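Local structure of threonine phosphate decarboxylase-like enzyme (Sulfurospirillum multivorans, 6OUX) at residues T40-C48 with L347-R355; E305-I316 with R375-K386. The protein catalyses the pyridoxal phosphate-dependent decarboxylation of L-serine O-phosphate to ethanolamine O-phosphate, a building block of norcobamide cofactors. All coordinates share one frame; numbering follows the deposited sequence.

Interaction 1 of 2, residues T40-C48 with L347-R355; sequences TLEIKIDAC and LVEYGIYVR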
loop_
_atom_site.group_PDB
_atom_site.type_symbol
_atom_site.label_atom_id
_atom_site.label_comp_id
_atom_site.label_asym_id
_atom_site.label_seq_id
_atom_site.Cartn_x
_atom_site.Cartn_y
_atom_site.Cartn_z
ATOM N N THR A 40 24.640 -4.353 20.455
ATOM C CA THR A 40 25.387 -5.582 20.326
ATOM C C THR A 40 24.520 -6.865 20.235
ATOM O O THR A 40 25.087 -7.944 20.047
ATOM C CB THR A 40 26.309 -5.752 21.534
ATOM O OG1 THR A 40 25.504 -5.748 22.705
ATOM C CG2 THR A 40 27.332 -4.587 21.625
ATOM N N LEU A 41 23.181 -6.757 20.382
ATOM C CA LEU A 41 22.268 -7.939 20.374
ATOM C C LEU A 41 22.102 -8.491 18.972
ATOM O O LEU A 41 21.535 -7.823 18.116
ATOM C CB LEU A 41 20.865 -7.552 20.883
ATOM C CG LEU A 41 19.772 -8.611 20.935
ATOM C CD1 LEU A 41 20.126 -9.775 21.832
ATOM C CD2 LEU A 41 18.495 -7.958 21.419
ATOM N N GLU A 42 22.550 -9.699 18.731
ATOM C CA GLU A 42 22.352 -10.270 17.390
ATOM C C GLU A 42 21.147 -11.199 17.368
ATOM O O GLU A 42 21.064 -12.153 18.149
ATOM C CB GLU A 42 23.625 -10.928 16.848
ATOM C CG GLU A 42 23.826 -12.433 17.077
ATOM C CD GLU A 42 25.122 -12.935 16.398
ATOM O OE1 GLU A 42 25.599 -12.249 15.445
ATOM O OE2 GLU A 42 25.648 -14.005 16.812
ATOM N N ILE A 43 20.192 -10.878 16.515
ATOM C CA ILE A 43 19.037 -11.746 16.357
ATOM C C ILE A 43 19.410 -12.788 15.305
ATOM O O ILE A 43 19.615 -12.442 14.168
ATOM C CB ILE A 43 17.775 -11.014 15.874
ATOM C CG1 ILE A 43 17.491 -9.775 16.709
ATOM C CG2 ILE A 43 16.596 -12.004 15.876
ATOM C CD1 ILE A 43 17.234 -10.058 18.156
ATOM N N LYS A 44 19.497 -14.050 15.682
ATOM C CA LYS A 44 19.820 -15.114 14.699
ATOM C C LYS A 44 18.586 -15.811 14.088
ATOM O O LYS A 44 18.629 -16.252 12.929
ATOM C CB LYS A 44 20.716 -16.185 15.358
ATOM C CG LYS A 44 22.112 -15.703 15.753
ATOM C CD LYS A 44 22.735 -16.629 16.810
ATOM C CE LYS A 44 24.188 -16.953 16.538
ATOM N NZ LYS A 44 24.756 -17.690 17.707
ATOM N N ILE A 45 17.526 -15.981 14.903
ATOM C CA ILE A 45 16.281 -16.597 14.443
ATOM C C ILE A 45 15.156 -15.670 14.855
ATOM O O ILE A 45 14.935 -15.464 16.061
ATOM C CB ILE A 45 16.070 -18.005 15.060
ATOM C CG1 ILE A 45 17.187 -18.942 14.622
ATOM C CG2 ILE A 45 14.703 -18.566 14.649
ATOM C CD1 ILE A 45 17.181 -20.241 15.401
ATOM N N ASP A 46 14.428 -15.144 13.876
ATOM C CA ASP A 46 13.255 -14.352 14.193
ATOM C C ASP A 46 12.083 -15.286 14.046
ATOM O O ASP A 46 11.674 -15.632 12.922
ATOM C CB ASP A 46 13.139 -13.132 13.253
ATOM C CG ASP A 46 11.892 -12.284 13.514
ATOM O OD1 ASP A 46 10.979 -12.611 14.359
ATOM O OD2 ASP A 46 11.844 -11.215 12.854
ATOM N N ALA A 47 11.512 -15.706 15.159
ATOM C CA ALA A 47 10.264 -16.504 15.077
ATOM C C ALA A 47 8.998 -15.732 15.518
ATOM O O ALA A 47 8.061 -16.325 16.020
ATOM C CB ALA A 47 10.431 -17.803 15.853
ATOM N N CYS A 48 8.955 -14.427 15.267
ATOM C CA CYS A 48 7.790 -13.619 15.537
ATOM C C CYS A 48 6.869 -13.469 14.355
ATOM O O CYS A 48 5.655 -13.602 14.489
ATOM C CB CYS A 48 8.190 -12.196 15.924
ATOM S SG CYS A 48 8.858 -12.027 17.562
ATOM N N LEU A 347 16.510 -14.418 23.646
ATOM C CA LEU A 347 17.245 -13.361 22.906
ATOM C C LEU A 347 18.756 -13.389 23.303
ATOM O O LEU A 347 19.667 -13.542 22.452
ATOM C CB LEU A 347 16.645 -11.975 23.188
ATOM C CG LEU A 347 15.369 -11.717 22.385
ATOM C CD1 LEU A 347 14.668 -10.444 22.856
ATOM C CD2 LEU A 347 15.690 -11.667 20.897
ATOM N N VAL A 348 18.996 -13.297 24.601
ATOM C CA VAL A 348 20.353 -13.018 25.089
ATOM C C VAL A 348 21.236 -14.243 24.850
ATOM O O VAL A 348 22.363 -14.142 24.416
ATOM C CB VAL A 348 20.300 -12.580 26.590
ATOM C CG1 VAL A 348 21.666 -12.596 27.276
ATOM C CG2 VAL A 348 19.722 -11.189 26.716
ATOM N N GLU A 349 20.726 -15.414 25.150
ATOM C CA GLU A 349 21.544 -16.598 25.207
ATOM C C GLU A 349 21.567 -17.302 23.854
ATOM O O GLU A 349 22.545 -17.964 23.519
ATOM C CB GLU A 349 21.059 -17.483 26.374
ATOM C CG GLU A 349 21.326 -16.813 27.705
ATOM C CD GLU A 349 20.529 -17.343 28.908
ATOM O OE1 GLU A 349 20.063 -18.510 28.907
ATOM O OE2 GLU A 349 20.383 -16.549 29.873
ATOM N N TYR A 350 20.526 -17.113 23.031
ATOM C CA TYR A 350 20.422 -17.860 21.762
ATOM C C TYR A 350 20.131 -17.071 20.516
ATOM O O TYR A 350 20.118 -17.628 19.407
ATOM C CB TYR A 350 19.381 -18.950 21.904
ATOM C CG TYR A 350 19.630 -19.866 23.041
ATOM C CD1 TYR A 350 19.131 -19.567 24.298
ATOM C CD2 TYR A 350 20.354 -21.052 22.885
ATOM C CE1 TYR A 350 19.339 -20.410 25.375
ATOM C CE2 TYR A 350 20.536 -21.919 23.971
ATOM C CZ TYR A 350 20.044 -21.568 25.205
ATOM O OH TYR A 350 20.192 -22.342 26.320
ATOM N N GLY A 351 19.961 -15.759 20.648
ATOM C CA GLY A 351 19.494 -14.932 19.554
ATOM C C GLY A 351 18.120 -15.283 18.919
ATOM O O GLY A 351 17.875 -15.002 17.743
ATOM N N ILE A 352 17.235 -15.866 19.698
ATOM C CA ILE A 352 15.919 -16.279 19.191
ATOM C C ILE A 352 14.879 -15.303 19.680
ATOM O O ILE A 352 14.753 -15.162 20.909
ATOM C CB ILE A 352 15.591 -17.689 19.679
ATOM C CG1 ILE A 352 16.603 -18.698 19.043
ATOM C CG2 ILE A 352 14.172 -18.069 19.286
ATOM C CD1 ILE A 352 16.513 -20.124 19.545
ATOM N N TYR A 353 14.119 -14.680 18.745
ATOM C CA TYR A 353 12.964 -13.786 19.096
ATOM C C TYR A 353 11.603 -14.476 18.930
ATOM O O TYR A 353 11.318 -15.009 17.853
ATOM C CB TYR A 353 12.957 -12.560 18.208
ATOM C CG TYR A 353 12.249 -11.356 18.742
ATOM C CD1 TYR A 353 11.799 -11.276 20.070
ATOM C CD2 TYR A 353 12.067 -10.267 17.933
ATOM C CE1 TYR A 353 11.144 -10.141 20.543
ATOM C CE2 TYR A 353 11.427 -9.139 18.418
ATOM C CZ TYR A 353 10.986 -9.081 19.726
ATOM O OH TYR A 353 10.349 -7.946 20.204
ATOM N N VAL A 354 10.810 -14.508 19.999
ATOM C CA VAL A 354 9.440 -15.047 19.952
ATOM C C VAL A 354 8.498 -13.986 20.536
ATOM O O VAL A 354 8.961 -12.984 21.094
ATOM C CB VAL A 354 9.282 -16.419 20.654
ATOM C CG1 VAL A 354 10.286 -17.407 20.129
ATOM C CG2 VAL A 354 9.367 -16.342 22.190
ATOM N N ARG A 355 7.192 -14.166 20.341
ATOM C CA ARG A 355 6.194 -13.114 20.585
ATOM C C ARG A 355 5.478 -13.437 21.897
ATOM O O ARG A 355 4.914 -14.544 22.096
ATOM C CB ARG A 355 5.239 -12.995 19.335
ATOM C CG ARG A 355 4.107 -11.941 19.331
ATOM C CD ARG A 355 4.710 -10.596 19.634
ATOM N NE ARG A 355 3.862 -9.428 19.421
ATOM C CZ ARG A 355 2.904 -8.998 20.249
ATOM N NH1 ARG A 355 2.533 -9.714 21.311
ATOM N NH2 ARG A 355 2.276 -7.855 19.963
HETATM O O HOH W 1 21.951 -12.954 20.935
#
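Gly351 O is gripped by two consecutive backbone donors of 40-48. Lys44 N reaches it at 2.8 Å, in the carbonyl plane on a lone pair. That bond is bent, with an N-H angle of 137°. Ile45 N lies 3.0 Å from Gly351 O, tilted from the plane yet almost straight. The ladder then advances in parallel register: Tyr353 N donates to Ile45 O, and Ala47 N to Tyr353 O at 2.8 Å. Gly351 is the first residue to leave helical phi/psi, with positive phi, and a side chain there would probably collide with Glu42 O. Ile45 and Ile352 lie side by side on one face of the sheet, CD1 of Ile45 4.0 Å from CG1 of Ile352. Tyr353 points to the other face. Turned beside its own backbone N (chi1 -74°), Cys48 SG sits over the Tyr353 ring, 3.7 Å from the centroid and 14° off the normal. Cys48 N donates to Asp46 OD1 in an Asx turn; His27 holds Asp46 OD2, and Pro29 O holds Tyr353 OH. The pairing adds 45-46 at the edge of the five-stranded mixed sheet, where 352-356 sets substrate-binding Arg355 beside Arg369 of 367-371, within the aminotransferase class I and II fold.

Interaction 2 of 2, residues E305-I316 with R375-K386; sequences EMCRFKEALLGI and REENNCIVMALK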
loop_
_atom_site.group_PDB
_atom_site.type_symbol
_atom_site.label_atom_id
_atom_site.label_comp_id
_atom_site.label_asym_id
_atom_site.label_seq_id
_atom_site.Cartn_x
_atom_site.Cartn_y
_atom_site.Cartn_z
ATOM N N GLU A 305 7.134 -30.121 8.240
ATOM C CA GLU A 305 7.993 -29.645 9.253
ATOM C C GLU A 305 7.249 -29.117 10.505
ATOM O O GLU A 305 7.753 -29.351 11.596
ATOM C CB GLU A 305 8.966 -28.598 8.669
ATOM C CG GLU A 305 9.945 -27.958 9.604
ATOM C CD GLU A 305 10.700 -28.927 10.515
ATOM O OE1 GLU A 305 11.043 -30.033 9.996
ATOM O OE2 GLU A 305 10.930 -28.564 11.741
ATOM N N MET A 306 6.183 -28.324 10.331
ATOM C CA MET A 306 5.363 -27.842 11.442
ATOM C C MET A 306 4.913 -29.021 12.317
ATOM O O MET A 306 4.872 -28.891 13.549
ATOM C CB MET A 306 4.088 -27.134 10.963
ATOM C CG MET A 306 4.237 -25.657 10.630
ATOM S SD MET A 306 4.803 -24.555 11.935
ATOM C CE MET A 306 4.109 -25.024 13.332
ATOM N N CYS A 307 4.451 -30.083 11.694
ATOM C CA CYS A 307 4.066 -31.296 12.442
ATOM C C CYS A 307 5.246 -31.806 13.273
ATOM O O CYS A 307 5.102 -32.081 14.450
ATOM C CB CYS A 307 3.545 -32.345 11.517
ATOM S SG CYS A 307 1.931 -31.964 10.812
ATOM N N ARG A 308 6.431 -31.842 12.677
ATOM C CA ARG A 308 7.632 -32.290 13.396
ATOM C C ARG A 308 8.034 -31.367 14.550
ATOM O O ARG A 308 8.360 -31.825 15.630
ATOM C CB ARG A 308 8.752 -32.488 12.398
ATOM C CG ARG A 308 9.969 -33.205 12.922
ATOM C CD ARG A 308 11.225 -32.764 12.153
ATOM N NE ARG A 308 12.274 -32.613 13.158
ATOM C CZ ARG A 308 12.691 -31.491 13.753
ATOM N NH1 ARG A 308 13.646 -31.604 14.671
ATOM N NH2 ARG A 308 12.263 -30.281 13.414
ATOM N N PHE A 309 8.016 -30.062 14.303
ATOM C CA PHE A 309 8.217 -29.100 15.295
ATOM C C PHE A 309 7.209 -29.259 16.488
ATOM O O PHE A 309 7.635 -29.238 17.658
ATOM C CB PHE A 309 8.098 -27.708 14.643
ATOM C CG PHE A 309 8.428 -26.555 15.529
ATOM C CD1 PHE A 309 9.537 -26.564 16.377
ATOM C CD2 PHE A 309 7.700 -25.365 15.414
ATOM C CE1 PHE A 309 9.842 -25.460 17.147
ATOM C CE2 PHE A 309 8.043 -24.251 16.151
ATOM C CZ PHE A 309 9.111 -24.296 17.008
ATOM N N LYS A 310 5.922 -29.354 16.196
ATOM C CA LYS A 310 4.915 -29.521 17.264
ATOM C C LYS A 310 5.151 -30.763 18.108
ATOM O O LYS A 310 5.013 -30.724 19.305
ATOM C CB LYS A 310 3.501 -29.615 16.710
ATOM C CG LYS A 310 3.058 -28.298 16.164
ATOM C CD LYS A 310 1.668 -28.386 15.583
ATOM C CE LYS A 310 1.625 -28.915 14.195
ATOM N NZ LYS A 310 0.204 -29.009 13.754
ATOM N N GLU A 311 5.504 -31.859 17.457
ATOM C CA GLU A 311 5.807 -33.087 18.131
ATOM C C GLU A 311 7.043 -32.905 19.019
ATOM O O GLU A 311 7.064 -33.379 20.186
ATOM C CB GLU A 311 6.058 -34.203 17.092
ATOM C CG GLU A 311 6.160 -35.582 17.688
ATOM C CD GLU A 311 6.460 -36.650 16.660
ATOM O OE1 GLU A 311 7.501 -36.557 15.956
ATOM O OE2 GLU A 311 5.646 -37.590 16.570
ATOM N N ALA A 312 8.032 -32.176 18.534
ATOM C CA ALA A 312 9.228 -31.971 19.300
ATOM C C ALA A 312 8.932 -31.108 20.539
ATOM O O ALA A 312 9.477 -31.347 21.606
ATOM C CB ALA A 312 10.292 -31.335 18.466
ATOM N N LEU A 313 8.073 -30.108 20.366
ATOM C CA LEU A 313 7.690 -29.233 21.452
ATOM C C LEU A 313 6.944 -30.010 22.511
ATOM O O LEU A 313 7.113 -29.711 23.660
ATOM C CB LEU A 313 6.829 -28.067 20.943
ATOM C CG LEU A 313 7.627 -27.036 20.153
ATOM C CD1 LEU A 313 6.660 -26.119 19.407
ATOM C CD2 LEU A 313 8.552 -26.175 21.002
ATOM N N LEU A 314 6.129 -30.981 22.094
ATOM C CA LEU A 314 5.335 -31.809 23.022
ATOM C C LEU A 314 6.238 -32.606 23.943
ATOM O O LEU A 314 5.845 -32.973 25.046
ATOM C CB LEU A 314 4.349 -32.722 22.272
ATOM C CG LEU A 314 3.042 -31.992 21.866
ATOM C CD1 LEU A 314 2.148 -32.845 20.976
ATOM C CD2 LEU A 314 2.267 -31.552 23.097
ATOM N N GLY A 315 7.444 -32.860 23.471
ATOM C CA GLY A 315 8.477 -33.519 24.225
ATOM C C GLY A 315 9.021 -32.731 25.396
ATOM O O GLY A 315 9.689 -33.308 26.213
ATOM N N ILE A 316 8.762 -31.417 25.475
ATOM C CA ILE A 316 9.261 -30.594 26.559
ATOM C C ILE A 316 8.284 -30.739 27.739
ATOM O O ILE A 316 7.063 -30.433 27.661
ATOM C CB ILE A 316 9.386 -29.125 26.167
ATOM C CG1 ILE A 316 10.338 -28.960 24.980
ATOM C CG2 ILE A 316 9.886 -28.295 27.330
ATOM C CD1 ILE A 316 10.447 -27.528 24.453
ATOM N N ARG A 375 13.680 -26.543 9.426
ATOM C CA ARG A 375 14.003 -27.635 10.331
ATOM C C ARG A 375 15.155 -27.296 11.250
ATOM O O ARG A 375 15.075 -27.603 12.427
ATOM C CB ARG A 375 14.218 -28.998 9.623
ATOM C CG ARG A 375 14.313 -30.184 10.617
ATOM C CD ARG A 375 14.749 -31.511 10.012
ATOM N NE ARG A 375 13.777 -31.954 9.019
ATOM C CZ ARG A 375 14.029 -32.156 7.719
ATOM N NH1 ARG A 375 15.260 -32.005 7.206
ATOM N NH2 ARG A 375 13.035 -32.507 6.919
ATOM N N GLU A 376 16.223 -26.686 10.710
ATOM C CA GLU A 376 17.400 -26.348 11.511
ATOM C C GLU A 376 17.061 -25.320 12.594
ATOM O O GLU A 376 17.443 -25.454 13.747
ATOM C CB GLU A 376 18.527 -25.796 10.617
ATOM C CG GLU A 376 19.744 -26.722 10.563
ATOM C CD GLU A 376 20.518 -26.567 9.259
ATOM O OE1 GLU A 376 21.661 -26.030 9.300
ATOM O OE2 GLU A 376 19.966 -26.990 8.199
ATOM N N GLU A 377 16.307 -24.306 12.196
ATOM C CA GLU A 377 15.909 -23.272 13.124
ATOM C C GLU A 377 14.964 -23.838 14.184
ATOM O O GLU A 377 15.101 -23.494 15.374
ATOM C CB GLU A 377 15.331 -22.085 12.371
ATOM C CG GLU A 377 16.403 -21.338 11.585
ATOM C CD GLU A 377 15.889 -20.137 10.866
ATOM O OE1 GLU A 377 16.580 -19.142 10.769
ATOM O OE2 GLU A 377 14.814 -20.218 10.301
ATOM N N ASN A 378 14.008 -24.675 13.804
ATOM C CA ASN A 378 13.126 -25.269 14.783
ATOM C C ASN A 378 13.908 -26.052 15.799
ATOM O O ASN A 378 13.594 -25.984 16.970
ATOM C CB ASN A 378 12.022 -26.135 14.159
ATOM C CG ASN A 378 10.999 -25.287 13.353
ATOM O OD1 ASN A 378 10.921 -24.076 13.550
ATOM N ND2 ASN A 378 10.353 -25.883 12.403
ATOM N N ASN A 379 14.951 -26.779 15.366
ATOM C CA ASN A 379 15.711 -27.599 16.305
ATOM C C ASN A 379 16.356 -26.695 17.355
ATOM O O ASN A 379 16.319 -27.019 18.539
ATOM C CB ASN A 379 16.742 -28.437 15.530
ATOM C CG ASN A 379 17.392 -29.521 16.376
ATOM O OD1 ASN A 379 16.720 -30.388 16.950
ATOM N ND2 ASN A 379 18.742 -29.492 16.445
ATOM N N CYS A 380 16.911 -25.564 16.916
ATOM C CA CYS A 380 17.528 -24.585 17.801
ATOM C C CYS A 380 16.528 -24.022 18.838
ATOM O O CYS A 380 16.813 -23.870 20.021
ATOM C CB CYS A 380 18.108 -23.403 16.993
ATOM S SG CYS A 380 19.571 -23.848 15.992
ATOM N N ILE A 381 15.340 -23.732 18.373
ATOM C CA ILE A 381 14.295 -23.272 19.269
ATOM C C ILE A 381 13.963 -24.334 20.315
ATOM O O ILE A 381 13.839 -24.027 21.495
ATOM C CB ILE A 381 13.046 -22.862 18.456
ATOM C CG1 ILE A 381 13.352 -21.663 17.594
ATOM C CG2 ILE A 381 11.932 -22.526 19.402
ATOM C CD1 ILE A 381 12.292 -21.339 16.565
ATOM N N VAL A 382 13.777 -25.569 19.892
ATOM C CA VAL A 382 13.383 -26.601 20.812
ATOM C C VAL A 382 14.511 -26.786 21.894
ATOM O O VAL A 382 14.249 -26.940 23.108
ATOM C CB VAL A 382 13.123 -27.950 20.096
ATOM C CG1 VAL A 382 12.853 -29.023 21.152
ATOM C CG2 VAL A 382 11.938 -27.855 19.141
ATOM N N MET A 383 15.738 -26.821 21.398
ATOM C CA MET A 383 16.924 -26.964 22.252
ATOM C C MET A 383 16.997 -25.845 23.268
ATOM O O MET A 383 17.096 -26.120 24.456
ATOM C CB MET A 383 18.223 -27.062 21.416
ATOM C CG MET A 383 18.514 -28.499 20.973
ATOM S SD MET A 383 19.960 -28.798 19.882
ATOM C CE MET A 383 20.114 -30.551 20.238
ATOM N N ALA A 384 16.948 -24.606 22.776
ATOM C CA ALA A 384 16.930 -23.422 23.624
ATOM C C ALA A 384 15.857 -23.435 24.682
ATOM O O ALA A 384 16.174 -23.249 25.884
ATOM C CB ALA A 384 16.832 -22.174 22.801
ATOM N N LEU A 385 14.620 -23.705 24.290
ATOM C CA LEU A 385 13.519 -23.857 25.270
ATOM C C LEU A 385 13.746 -24.925 26.328
ATOM O O LEU A 385 13.377 -24.730 27.520
ATOM C CB LEU A 385 12.150 -24.127 24.599
ATOM C CG LEU A 385 11.561 -22.921 23.886
ATOM C CD1 LEU A 385 10.398 -23.382 23.008
ATOM C CD2 LEU A 385 11.148 -21.795 24.801
ATOM N N LYS A 386 14.298 -26.055 25.923
ATOM C CA LYS A 386 14.431 -27.174 26.876
ATOM C C LYS A 386 15.425 -26.788 28.006
ATOM O O LYS A 386 15.199 -27.038 29.168
ATOM C CB LYS A 386 14.894 -28.473 26.192
ATOM C CG LYS A 386 13.761 -29.368 25.773
ATOM C CD LYS A 386 14.278 -30.752 25.436
ATOM C CE LYS A 386 13.237 -31.617 24.727
ATOM N NZ LYS A 386 13.917 -32.169 23.521
HETATM O O HOH W 2 10.658 -31.383 8.040
HETATM O O HOH W 3 11.550 -33.146 22.008
#
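Glu305 leans across to the start of 375-386, its CG anti to the backbone N (chi1 179°) before the chain bends at chi2. Starting from CB, the next atom, CG, comes 3.5 Å from Asn378 ND2, and CD rests 3.6 Å from Arg375 CA. At the tip the oxygens part company. OE2 takes Asn378 ND2 at 2.8 Å on its anti lone pair, nearly in the amide plane, and Arg308 NH2 on its syn lone pair; OE1 lies against Arg375 CG and forms a salt bridge with Arg375 NE at 3.5 Å. Cut back to an alanine, Glu305 would no longer offer its carboxylate, which would probably leave Asn378 ND2 without this acceptor and the charges of Arg308 and Arg375 without their shared counter-ion. The two helices run nearly parallel, 12° apart with axes 10.1 Å from each other, as neighbours against the five-stranded sheet, where Phe309, Ile381 and Leu385 all touch Ile370. The Asn378 amide stacks on one face of the Phe309 ring, the planes 11° apart, and Leu313 CD1 covers the opposite face. Val382 CG2 meets the ring edge and also Ala312 CB, at 3.9 Å. Farther along, Ile316 CG1 packs 3.5 Å from Lys386 CG.

Both contacts build the part of the chain organised around the mixed sheet that includes 45-46 and 352-356, and helix 375-388 connects them. Ile45 CD1 lies 3.7 Å from Cys380 CB, and Tyr350 CG 3.6 Å from Ala384 CB, showing that 375-386 packs on interaction 1 largely with residues such as Cys380 and Ala384 that do not face 305-316, while Ile381 serves both. Interaction 1 is the more buried and relies chiefly on main-chain bonds between strands; interaction 2 is partly buried and joins two helices and the turn after the first, mainly through side chains, with charged groups toward its ends and an apolar middle. Their centres are 16 Å apart, but only interaction 1 contains a substrate-binding residue.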